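Local coordinates for protein beta-galactosidase (PDB 4MAD) that probably hydrolyses terminal non-reducing beta-D-galactose residues in beta-D-galactosides, as a family 35 glycoside hydrolase, at residues L197-L209 / G212-G224. Residues are numbered along the deposited sequence; the frame is centred on the assembly and turned at random.
Sequences LLFTSDGPEPSML and GMIEGIFETVNFG
The side chains of Glu219 and Asp202 cross at about a right angle, and their carboxylate planes are 69° apart. Glu219 OE2 lies 2.5 Å from Asp202 OD2, so one of the two acids probably holds a proton. Glu219 gets there by a bend at chi2 (75°), which turns its end back toward strand 197-202. The other carboxylate branch lies beside Thr200, but its exact place is less sure. Leu209 CD2 covers the acid from the helix side, 3.7 Å from Glu219 OE2. With an alanine at Glu219, Asp202 OD2 is likely to lose its close acid mate, and a gap would probably open beside Leu209. Asp202 OD1 is held by the backbone of Gly173. Thr200 CG2 turns to the tip of Ile214, 3.7 Å from CD1.

The two strands are neighbours in the (beta/alpha)8 barrel, joined by a beta-alpha-beta crossover through helix 206-212. They run parallel, and Thr200 N gives a nearly straight bond to Phe218 O (3.1 Å).

On the sheet face of Ser201 and Thr220, the Thr220 hydroxyl sits between its own backbone N and carbonyl carbon (chi1 57°). From there OG1 donates to Thr200 O at 2.7 Å. Thr220 N reaches the same oxygen from the opposite face of the carbonyl plane. Further along, Asn222 ND2 makes a weak bond to Ser201 OG (3.2 Å). Asn222 ND2 also bonds Glu171, the predicted proton donor, which is consistent with this strand end lying at the active site.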
# COMPACT_ATOMS: atom_id res chain seq x y z
N LEU A 197 -8.05 21.44 -14.22
CA LEU A 197 -8.01 20.51 -15.31
C LEU A 197 -8.28 19.08 -14.80
O LEU A 197 -7.66 18.64 -13.90
CB LEU A 197 -6.66 20.57 -16.03
CG LEU A 197 -6.51 19.55 -17.13
CD1 LEU A 197 -7.51 19.63 -18.18
CD2 LEU A 197 -5.20 19.57 -17.70
N LEU A 198 -9.22 18.39 -15.43
CA LEU A 198 -9.54 17.01 -15.13
C LEU A 198 -8.98 16.09 -16.19
O LEU A 198 -9.00 16.42 -17.31
CB LEU A 198 -11.05 16.81 -15.09
CG LEU A 198 -11.84 17.54 -14.03
CD1 LEU A 198 -13.26 17.03 -13.91
CD2 LEU A 198 -11.18 17.53 -12.75
N PHE A 199 -8.47 14.96 -15.83
CA PHE A 199 -7.84 14.14 -16.82
C PHE A 199 -7.92 12.70 -16.41
O PHE A 199 -8.15 12.46 -15.31
CB PHE A 199 -6.38 14.57 -17.01
CG PHE A 199 -5.54 14.32 -15.83
CD1 PHE A 199 -4.94 13.13 -15.64
CD2 PHE A 199 -5.36 15.29 -14.87
CE1 PHE A 199 -4.18 12.92 -14.53
CE2 PHE A 199 -4.58 15.06 -13.77
CZ PHE A 199 -4.02 13.90 -13.60
N THR A 200 -7.63 11.80 -17.32
CA THR A 200 -7.53 10.37 -17.08
C THR A 200 -6.14 9.87 -17.46
O THR A 200 -5.39 10.55 -18.08
CB THR A 200 -8.55 9.56 -17.91
OG1 THR A 200 -8.46 9.89 -19.27
CG2 THR A 200 -9.98 9.85 -17.39
N SER A 201 -5.83 8.67 -17.03
CA SER A 201 -4.63 8.01 -17.49
C SER A 201 -4.93 6.57 -17.83
O SER A 201 -5.76 5.99 -17.25
CB SER A 201 -3.49 8.13 -16.47
OG SER A 201 -3.69 7.39 -15.30
N ASP A 202 -4.24 6.06 -18.81
CA ASP A 202 -4.36 4.69 -19.19
C ASP A 202 -3.06 4.19 -19.84
O ASP A 202 -2.24 4.96 -20.19
CB ASP A 202 -5.48 4.47 -20.16
CG ASP A 202 -6.82 4.54 -19.53
OD1 ASP A 202 -7.23 3.58 -18.91
OD2 ASP A 202 -7.45 5.56 -19.68
N GLY A 203 -2.93 2.88 -19.98
CA GLY A 203 -1.88 2.31 -20.78
C GLY A 203 -2.14 2.58 -22.26
O GLY A 203 -3.22 2.71 -22.65
N PRO A 204 -1.09 2.65 -23.04
CA PRO A 204 -1.18 3.09 -24.43
C PRO A 204 -1.55 1.96 -25.36
O PRO A 204 -0.77 1.62 -26.17
CB PRO A 204 0.26 3.51 -24.74
CG PRO A 204 1.09 2.78 -23.86
CD PRO A 204 0.29 2.50 -22.61
N GLU A 205 -2.73 1.41 -25.21
CA GLU A 205 -3.15 0.25 -25.97
C GLU A 205 -4.57 0.53 -26.34
O GLU A 205 -5.27 1.12 -25.59
CB GLU A 205 -3.05 -1.02 -25.12
CG GLU A 205 -1.67 -1.25 -24.67
CD GLU A 205 -1.46 -2.37 -23.67
OE1 GLU A 205 -2.15 -3.36 -23.74
OE2 GLU A 205 -0.54 -2.22 -22.85
N PRO A 206 -4.99 0.05 -27.48
CA PRO A 206 -6.31 0.40 -27.93
C PRO A 206 -7.41 -0.01 -26.95
O PRO A 206 -8.28 0.75 -26.70
CB PRO A 206 -6.43 -0.39 -29.24
CG PRO A 206 -5.14 -0.46 -29.73
CD PRO A 206 -4.21 -0.53 -28.57
N SER A 207 -7.32 -1.19 -26.39
CA SER A 207 -8.35 -1.61 -25.46
C SER A 207 -8.40 -0.64 -24.29
O SER A 207 -9.43 -0.30 -23.83
CB SER A 207 -8.12 -3.01 -24.95
OG SER A 207 -7.00 -3.07 -24.13
N MET A 208 -7.25 -0.28 -23.77
CA MET A 208 -7.22 0.60 -22.62
C MET A 208 -7.72 2.02 -22.88
O MET A 208 -8.38 2.60 -22.10
CB MET A 208 -5.83 0.62 -22.01
CG MET A 208 -5.39 -0.75 -21.58
SD MET A 208 -3.65 -0.72 -21.18
CE MET A 208 -3.46 -2.32 -20.44
N LEU A 209 -7.29 2.57 -23.97
CA LEU A 209 -7.75 3.87 -24.38
C LEU A 209 -9.25 3.88 -24.71
O LEU A 209 -9.94 4.80 -24.39
CB LEU A 209 -6.94 4.37 -25.55
CG LEU A 209 -5.47 4.52 -25.25
CD1 LEU A 209 -4.73 4.68 -26.49
CD2 LEU A 209 -5.33 5.77 -24.43
N GLY A 212 -11.01 3.44 -21.15
CA GLY A 212 -10.76 4.44 -20.14
C GLY A 212 -10.92 5.93 -20.41
O GLY A 212 -10.95 6.66 -19.50
N MET A 213 -10.97 6.35 -21.67
CA MET A 213 -11.16 7.75 -21.98
C MET A 213 -12.61 8.15 -21.74
O MET A 213 -13.50 7.35 -21.90
CB MET A 213 -10.72 8.08 -23.40
CG MET A 213 -9.31 7.72 -23.71
SD MET A 213 -8.78 8.11 -25.38
CE MET A 213 -9.25 9.79 -25.42
N ILE A 214 -12.78 9.39 -21.31
CA ILE A 214 -14.06 9.99 -21.12
C ILE A 214 -14.31 11.17 -22.08
O ILE A 214 -13.46 11.98 -22.31
CB ILE A 214 -14.28 10.49 -19.70
CG1 ILE A 214 -13.69 9.55 -18.67
CG2 ILE A 214 -15.72 10.65 -19.46
CD1 ILE A 214 -13.71 10.07 -17.31
N GLU A 215 -15.51 11.24 -22.62
CA GLU A 215 -15.80 12.27 -23.54
C GLU A 215 -15.60 13.57 -22.81
O GLU A 215 -16.04 13.75 -21.73
CB GLU A 215 -17.24 12.15 -24.05
CG GLU A 215 -17.65 13.19 -25.00
CD GLU A 215 -16.81 13.25 -26.28
OE1 GLU A 215 -15.66 12.82 -26.27
OE2 GLU A 215 -17.29 13.76 -27.30
N GLY A 216 -14.90 14.46 -23.49
CA GLY A 216 -14.60 15.79 -23.04
C GLY A 216 -13.39 15.93 -22.15
O GLY A 216 -13.12 16.98 -21.70
N ILE A 217 -12.69 14.83 -21.90
CA ILE A 217 -11.63 14.81 -20.91
C ILE A 217 -10.23 14.45 -21.47
O ILE A 217 -10.08 13.48 -22.14
CB ILE A 217 -12.02 13.84 -19.77
CG1 ILE A 217 -13.28 14.31 -19.04
CG2 ILE A 217 -10.93 13.71 -18.84
CD1 ILE A 217 -13.16 15.61 -18.39
N PHE A 218 -9.23 15.25 -21.12
CA PHE A 218 -7.85 15.06 -21.53
C PHE A 218 -7.36 13.68 -21.07
O PHE A 218 -7.57 13.32 -19.98
CB PHE A 218 -7.03 16.17 -20.87
CG PHE A 218 -5.56 16.15 -21.18
CD1 PHE A 218 -5.10 16.17 -22.46
CD2 PHE A 218 -4.63 16.16 -20.18
CE1 PHE A 218 -3.78 16.16 -22.72
CE2 PHE A 218 -3.32 16.14 -20.45
CZ PHE A 218 -2.90 16.14 -21.71
N GLU A 219 -6.65 12.98 -21.94
CA GLU A 219 -6.06 11.70 -21.61
C GLU A 219 -4.52 11.76 -21.57
O GLU A 219 -3.91 12.45 -22.32
CB GLU A 219 -6.55 10.58 -22.55
CG GLU A 219 -5.92 9.23 -22.44
CD GLU A 219 -6.39 8.43 -21.23
OE1 GLU A 219 -6.33 8.98 -20.15
OE2 GLU A 219 -6.78 7.27 -21.38
N THR A 220 -3.96 10.99 -20.66
CA THR A 220 -2.52 10.85 -20.52
C THR A 220 -2.21 9.37 -20.59
O THR A 220 -3.09 8.61 -20.44
CB THR A 220 -2.04 11.40 -19.20
OG1 THR A 220 -2.68 10.78 -18.12
CG2 THR A 220 -2.27 12.90 -19.14
N VAL A 221 -1.05 8.89 -20.82
CA VAL A 221 -0.64 7.51 -20.72
C VAL A 221 0.49 7.26 -19.73
O VAL A 221 1.22 8.17 -19.41
CB VAL A 221 -0.20 6.97 -22.10
CG1 VAL A 221 -1.38 6.97 -23.07
CG2 VAL A 221 0.95 7.79 -22.65
N ASN A 222 0.52 5.96 -19.39
CA ASN A 222 1.45 5.46 -18.43
C ASN A 222 2.34 4.40 -19.02
O ASN A 222 1.89 3.56 -19.69
CB ASN A 222 0.65 4.86 -17.28
CG ASN A 222 -0.25 5.85 -16.62
OD1 ASN A 222 -0.01 7.01 -16.68
ND2 ASN A 222 -1.24 5.35 -15.92
N PHE A 223 3.62 4.47 -18.76
CA PHE A 223 4.52 3.53 -19.32
C PHE A 223 5.92 3.53 -18.71
O PHE A 223 6.30 4.40 -18.02
CB PHE A 223 4.59 3.70 -20.82
CG PHE A 223 5.11 5.04 -21.27
CD1 PHE A 223 6.44 5.32 -21.25
CD2 PHE A 223 4.27 6.00 -21.77
CE1 PHE A 223 6.90 6.52 -21.69
CE2 PHE A 223 4.73 7.21 -22.19
CZ PHE A 223 6.03 7.47 -22.17
N GLY A 224 6.63 2.46 -18.98
CA GLY A 224 7.98 2.35 -18.54
C GLY A 224 9.06 2.53 -19.60
O GLY A 224 10.19 2.84 -19.30
O HOH W 1 -10.00 17.66 -19.56
O HOH W 2 -10.28 10.74 -21.22
O HOH W 3 -9.00 5.91 -17.36